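PDB 1N9W: aspartyl-tRNA synthetase 2 from Thermus thermophilus, which attaches L-aspartate, activated by ATP as aspartyl-adenylate, to both tRNA(Asp) and tRNA(Asn) with similar efficiency. Local coordinates for residues Val219-Ile224 against Glu228-Leu233; Leu237-Leu242 against Pro261-Asp266. All coordinates share one frame; numbering follows the deposited sequence.

Interaction 1. Residues Val219-Ile224 against Glu228-Leu233; sequences VEMGFI and EDLMRL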
loop_
_atom_site.group_PDB
_atom_site.type_symbol
_atom_site.label_atom_id
_atom_site.label_comp_id
_atom_site.label_asym_id
_atom_site.label_seq_id
_atom_site.Cartn_x
_atom_site.Cartn_y
_atom_site.Cartn_z
ATOM N N VAL B 219 -11.155 -6.224 0.518
ATOM C CA VAL B 219 -11.875 -5.767 -0.662
ATOM C C VAL B 219 -13.358 -5.650 -0.309
ATOM O O VAL B 219 -13.918 -6.540 0.326
ATOM C CB VAL B 219 -11.722 -6.774 -1.831
ATOM C CG1 VAL B 219 -12.347 -6.203 -3.094
ATOM C CG2 VAL B 219 -10.256 -7.097 -2.058
ATOM N N GLU B 220 -13.986 -4.551 -0.709
ATOM C CA GLU B 220 -15.408 -4.343 -0.451
ATOM C C GLU B 220 -15.971 -3.628 -1.686
ATOM O O GLU B 220 -15.405 -2.633 -2.151
ATOM C CB GLU B 220 -15.609 -3.499 0.822
ATOM C CG GLU B 220 -17.017 -3.561 1.440
ATOM C CD GLU B 220 -17.298 -4.847 2.225
ATOM O OE1 GLU B 220 -18.473 -5.075 2.582
ATOM O OE2 GLU B 220 -16.359 -5.625 2.497
ATOM N N MET B 221 -17.062 -4.161 -2.235
ATOM C CA MET B 221 -17.688 -3.573 -3.421
ATOM C C MET B 221 -19.214 -3.603 -3.331
ATOM O O MET B 221 -19.791 -4.549 -2.796
ATOM C CB MET B 221 -17.211 -4.303 -4.694
ATOM C CG MET B 221 -17.707 -5.731 -4.876
ATOM S SD MET B 221 -16.990 -6.621 -6.299
ATOM C CE MET B 221 -17.354 -5.514 -7.657
ATOM N N GLY B 222 -19.857 -2.553 -3.845
ATOM C CA GLY B 222 -21.310 -2.462 -3.818
ATOM C C GLY B 222 -21.952 -2.730 -5.169
ATOM O O GLY B 222 -21.257 -2.979 -6.153
ATOM N N PHE B 223 -23.283 -2.676 -5.218
ATOM C CA PHE B 223 -24.043 -2.926 -6.443
ATOM C C PHE B 223 -23.773 -4.313 -7.019
ATOM O O PHE B 223 -23.602 -4.480 -8.226
ATOM C CB PHE B 223 -23.733 -1.859 -7.493
ATOM C CG PHE B 223 -24.238 -0.502 -7.127
ATOM C CD1 PHE B 223 -25.599 -0.242 -7.086
ATOM C CD2 PHE B 223 -23.354 0.510 -6.782
ATOM C CE1 PHE B 223 -26.076 1.010 -6.705
ATOM C CE2 PHE B 223 -23.824 1.762 -6.398
ATOM C CZ PHE B 223 -25.189 2.011 -6.359
ATOM N N ILE B 224 -23.736 -5.308 -6.145
ATOM C CA ILE B 224 -23.505 -6.674 -6.574
ATOM C C ILE B 224 -24.844 -7.409 -6.672
ATOM O O ILE B 224 -25.856 -6.948 -6.139
ATOM C CB ILE B 224 -22.607 -7.427 -5.575
ATOM C CG1 ILE B 224 -23.282 -7.463 -4.203
ATOM C CG2 ILE B 224 -21.241 -6.740 -5.486
ATOM C CD1 ILE B 224 -22.562 -8.330 -3.194
ATOM N N GLU B 228 -21.672 -14.415 -5.315
ATOM C CA GLU B 228 -21.007 -15.004 -6.468
ATOM C C GLU B 228 -20.146 -13.983 -7.203
ATOM O O GLU B 228 -19.180 -14.348 -7.876
ATOM C CB GLU B 228 -22.047 -15.590 -7.428
ATOM C CG GLU B 228 -21.493 -16.633 -8.381
ATOM C CD GLU B 228 -20.848 -17.794 -7.645
ATOM O OE1 GLU B 228 -21.479 -18.326 -6.704
ATOM O OE2 GLU B 228 -19.710 -18.176 -8.003
ATOM N N ASP B 229 -20.505 -12.709 -7.090
ATOM C CA ASP B 229 -19.721 -11.658 -7.740
ATOM C C ASP B 229 -18.363 -11.551 -7.054
ATOM O O ASP B 229 -17.344 -11.332 -7.709
ATOM C CB ASP B 229 -20.429 -10.303 -7.661
ATOM C CG ASP B 229 -21.574 -10.190 -8.636
ATOM O OD1 ASP B 229 -21.562 -10.902 -9.663
ATOM O OD2 ASP B 229 -22.485 -9.374 -8.390
ATOM N N LEU B 230 -18.368 -11.718 -5.734
ATOM C CA LEU B 230 -17.152 -11.645 -4.934
ATOM C C LEU B 230 -16.185 -12.779 -5.278
ATOM O O LEU B 230 -14.983 -12.547 -5.455
ATOM C CB LEU B 230 -17.504 -11.695 -3.446
ATOM C CG LEU B 230 -18.638 -10.779 -2.993
ATOM C CD1 LEU B 230 -18.860 -10.933 -1.493
ATOM C CD2 LEU B 230 -18.298 -9.339 -3.334
ATOM N N MET B 231 -16.712 -14.000 -5.375
ATOM C CA MET B 231 -15.885 -15.166 -5.696
ATOM C C MET B 231 -15.252 -15.044 -7.082
ATOM O O MET B 231 -14.057 -15.300 -7.246
ATOM C CB MET B 231 -16.710 -16.467 -5.575
ATOM C CG MET B 231 -16.738 -17.044 -4.146
ATOM S SD MET B 231 -17.766 -18.542 -3.862
ATOM C CE MET B 231 -19.289 -17.781 -3.250
ATOM N N ARG B 232 -16.041 -14.641 -8.072
ATOM C CA ARG B 232 -15.511 -14.472 -9.418
ATOM C C ARG B 232 -14.451 -13.363 -9.429
ATOM O O ARG B 232 -13.457 -13.455 -10.148
ATOM C CB ARG B 232 -16.643 -14.139 -10.397
ATOM C CG ARG B 232 -17.420 -15.368 -10.878
ATOM C CD ARG B 232 -18.911 -15.087 -10.970
ATOM N NE ARG B 232 -19.188 -13.836 -11.673
ATOM C CZ ARG B 232 -20.360 -13.208 -11.636
ATOM N NH1 ARG B 232 -21.364 -13.721 -10.930
ATOM N NH2 ARG B 232 -20.524 -12.067 -12.295
ATOM N N LEU B 233 -14.661 -12.326 -8.624
ATOM C CA LEU B 233 -13.714 -11.227 -8.543
ATOM C C LEU B 233 -12.394 -11.707 -7.939
ATOM O O LEU B 233 -11.324 -11.463 -8.490
ATOM C CB LEU B 233 -14.269 -10.091 -7.681
ATOM C CG LEU B 233 -13.235 -9.014 -7.270
ATOM C CD1 LEU B 233 -12.883 -8.168 -8.475
ATOM C CD2 LEU B 233 -13.802 -8.138 -6.159
#

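Interaction 2. Residues Leu237-Leu242 against Pro261-Asp266; sequences LLAEML and PSFPQD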
loop_
_atom_site.group_PDB
_atom_site.type_symbol
_atom_site.label_atom_id
_atom_site.label_comp_id
_atom_site.label_asym_id
_atom_site.label_seq_id
_atom_site.Cartn_x
_atom_site.Cartn_y
_atom_site.Cartn_z
ATOM N N LEU B 237 -8.634 -11.643 -9.392
ATOM C CA LEU B 237 -7.689 -10.905 -8.564
ATOM C C LEU B 237 -6.458 -11.770 -8.291
ATOM O O LEU B 237 -5.326 -11.339 -8.504
ATOM C CB LEU B 237 -8.349 -10.512 -7.237
ATOM C CG LEU B 237 -7.486 -9.870 -6.141
ATOM C CD1 LEU B 237 -6.988 -8.512 -6.603
ATOM C CD2 LEU B 237 -8.314 -9.732 -4.864
ATOM N N LEU B 238 -6.689 -12.998 -7.829
ATOM C CA LEU B 238 -5.611 -13.933 -7.527
ATOM C C LEU B 238 -4.750 -14.248 -8.734
ATOM O O LEU B 238 -3.523 -14.327 -8.627
ATOM C CB LEU B 238 -6.174 -15.237 -6.970
ATOM C CG LEU B 238 -6.625 -15.181 -5.513
ATOM C CD1 LEU B 238 -7.585 -16.317 -5.233
ATOM C CD2 LEU B 238 -5.408 -15.236 -4.607
ATOM N N ALA B 239 -5.390 -14.441 -9.883
ATOM C CA ALA B 239 -4.661 -14.755 -11.111
ATOM C C ALA B 239 -3.675 -13.639 -11.409
ATOM O O ALA B 239 -2.533 -13.888 -11.796
ATOM C CB ALA B 239 -5.647 -14.920 -12.280
ATOM N N GLU B 240 -4.124 -12.404 -11.231
ATOM C CA GLU B 240 -3.269 -11.246 -11.466
ATOM C C GLU B 240 -2.106 -11.243 -10.467
ATOM O O GLU B 240 -0.948 -11.116 -10.854
ATOM C CB GLU B 240 -4.091 -9.965 -11.315
ATOM C CG GLU B 240 -3.305 -8.671 -11.493
ATOM C CD GLU B 240 -3.596 -7.995 -12.811
ATOM O OE1 GLU B 240 -4.686 -8.245 -13.377
ATOM O OE2 GLU B 240 -2.747 -7.195 -13.281
ATOM N N MET B 241 -2.432 -11.392 -9.185
ATOM C CA MET B 241 -1.431 -11.396 -8.124
ATOM C C MET B 241 -0.293 -12.388 -8.421
ATOM O O MET B 241 0.884 -12.019 -8.391
ATOM C CB MET B 241 -2.112 -11.690 -6.781
ATOM C CG MET B 241 -3.033 -10.565 -6.305
ATOM S SD MET B 241 -4.169 -11.091 -4.982
ATOM C CE MET B 241 -3.048 -11.145 -3.690
ATOM N N LEU B 242 -0.648 -13.634 -8.727
ATOM C CA LEU B 242 0.330 -14.672 -9.047
ATOM C C LEU B 242 1.146 -14.336 -10.292
ATOM O O LEU B 242 2.343 -14.630 -10.365
ATOM C CB LEU B 242 -0.388 -16.010 -9.248
ATOM C CG LEU B 242 -0.657 -16.820 -7.968
ATOM C CD1 LEU B 242 -1.309 -15.945 -6.907
ATOM C CD2 LEU B 242 -1.549 -18.008 -8.305
ATOM N N PRO B 261 1.107 -23.342 -7.927
ATOM C CA PRO B 261 -0.257 -23.867 -7.794
ATOM C C PRO B 261 -0.974 -23.978 -9.132
ATOM O O PRO B 261 -0.472 -23.529 -10.166
ATOM C CB PRO B 261 -0.943 -22.840 -6.891
ATOM C CG PRO B 261 0.185 -22.195 -6.159
ATOM C CD PRO B 261 1.233 -22.059 -7.221
ATOM N N SER B 262 -2.160 -24.578 -9.096
ATOM C CA SER B 262 -2.987 -24.728 -10.285
ATOM C C SER B 262 -3.645 -23.375 -10.545
ATOM O O SER B 262 -3.836 -22.585 -9.620
ATOM C CB SER B 262 -4.050 -25.808 -10.047
ATOM O OG SER B 262 -4.713 -25.629 -8.804
ATOM N N PHE B 263 -3.992 -23.108 -11.798
ATOM C CA PHE B 263 -4.597 -21.832 -12.155
ATOM C C PHE B 263 -5.896 -21.561 -11.406
ATOM O O PHE B 263 -6.819 -22.375 -11.430
ATOM C CB PHE B 263 -4.862 -21.769 -13.655
ATOM C CG PHE B 263 -5.006 -20.376 -14.176
ATOM C CD1 PHE B 263 -3.888 -19.556 -14.308
ATOM C CD2 PHE B 263 -6.254 -19.874 -14.528
ATOM C CE1 PHE B 263 -4.007 -18.252 -14.785
ATOM C CE2 PHE B 263 -6.388 -18.569 -15.005
ATOM C CZ PHE B 263 -5.259 -17.757 -15.135
ATOM N N PRO B 264 -5.980 -20.404 -10.730
ATOM C CA PRO B 264 -7.148 -19.976 -9.952
ATOM C C PRO B 264 -8.346 -19.571 -10.805
ATOM O O PRO B 264 -8.784 -18.425 -10.758
ATOM C CB PRO B 264 -6.617 -18.790 -9.144
ATOM C CG PRO B 264 -5.153 -19.042 -9.068
ATOM C CD PRO B 264 -4.836 -19.520 -10.454
ATOM N N GLN B 265 -8.873 -20.502 -11.588
ATOM C CA GLN B 265 -10.031 -20.207 -12.418
ATOM C C GLN B 265 -11.055 -21.326 -12.287
ATOM O O GLN B 265 -10.696 -22.502 -12.255
ATOM C CB GLN B 265 -9.606 -20.036 -13.875
ATOM C CG GLN B 265 -10.762 -20.025 -14.844
ATOM C CD GLN B 265 -10.395 -19.383 -16.162
ATOM O OE1 GLN B 265 -9.361 -19.700 -16.760
ATOM N NE2 GLN B 265 -11.246 -18.481 -16.632
ATOM N N ASP B 266 -12.328 -20.955 -12.203
ATOM C CA ASP B 266 -13.385 -21.947 -12.064
ATOM C C ASP B 266 -13.076 -22.846 -10.876
ATOM O O ASP B 266 -13.146 -24.074 -10.962
ATOM C CB ASP B 266 -13.498 -22.776 -13.345
ATOM C CG ASP B 266 -14.131 -22.001 -14.481
ATOM O OD1 ASP B 266 -13.859 -22.327 -15.655
ATOM O OD2 ASP B 266 -14.915 -21.069 -14.201
#

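Interaction 1. Residues Val219-Ile224 against Glu228-Leu233
M221 and L233 meet within the apolar packing of a strand on a helix: SD of M221 lies 3.5 Å from CD2 of L233, the two side chains running past each other in opposite senses. M221 gets there with CG set between its backbone N and carbonyl carbon (chi1 70°), an extended middle bond and a bend at the thioether. The same methionine offers a second surface lower on its chain, where CG meets CD2 of L230 at 4.0 Å. L233 in turn uses CD2 twice, since that methyl also touches CG1 of V219 at 3.9 Å, the two side chains meeting at a slant. I224 adds a looser apolar touch, CD1 to CD2 of L230 at 4.4 Å. Helix 119-141 adds to the cluster, F135 and L139 packing on V219 and Y138 on L233.

Polar groups come in near the start of the helix. OD2 of D229 sits 3.4 Å from CB of I224, a van der Waals approach; the bond that holds this oxygen is donated by the backbone N of A225, the residue after I224. The other oxygen, OD1, forms an intrahelical salt bridge with NH2 of R232 at 3.1 Å, about one turn further along. With both oxygens engaged, the carboxylate is probably well fixed in rotation.

Between the axes of strand 219-222 and helix 228-233 the angle is 133°, and their closest approach is 10.2 Å. E220, pointing away from the helix, forms a salt bridge with R352, a predicted aspartate-binding residue. This is a unit of strand, short loop and helix, with the helix packed against the mixed, largely antiparallel sheet of a class II aminoacyl-tRNA synthetase catalytic domain.

Interaction 2. Residues Leu237-Leu242 against Pro261-Asp266
L238 begins a helix-to-loop contact in the class II synthetase catalytic domain, in which helix 227-248 receives the irregular segment that leads toward strand 269-271. The example illustrates how a loop without regular secondary structure can be seated on a helix by apolar contacts, for no hydrogen bond links the two segments. The backbone of L238 is tied to the next turn through its carbonyl O, which accepts from N of L242. Its CB approaches CB of P264 at 4.2 Å, while its side chain also packs against W311 and against L397 of helix 394-402.

At A239 the backbones come nearest, with 5.9 Å between its CA and that of P264. The small side chain meets the end of the F263 ring, CB to CZ 4.0 Å, approaching the ring at an oblique angle. F263 has its CG anti to the backbone N (chi1 -159°), which brings the end of the ring nearer to the helix than the direction of its CB alone would suggest.

One turn after L238, L242 meets the same proline from a second position, so P264 is held by two leucines spaced four residues apart. W311 of strand 311-315 touches both leucines and P264, adding a further apolar neighbour to the proline. P264, whose CB points toward the helix, is also the centre of an inverse gamma turn, in which N of Q265 bonds to O of F263 at 2.8 Å. The tightest apolar touch across the two segments is made where a leucine methyl meets the outer carbon of the proline ring, CD2 of L242 lying 3.8 Å from CG of P264.

Overall arrangement
Helix 227-248 serves both contacts, offering residues near its start to interaction 1 and residues further along to interaction 2, with centres about 16 Å apart. Interaction 1 is local in sequence and joins the helix to the strand that precedes it; interaction 2 returns from beyond helix 250-255 as an irregular loop. The first is partly buried and combines methionine, leucine, valine and isoleucine with the D229-R232 bridge inside the helix segment. The second is a buried contact, although F263 at its margin is exposed, and is apolar throughout. Helix 119-141 touches the shared helix at both contacts; W311 of strand 311-315 packs on residues of the second.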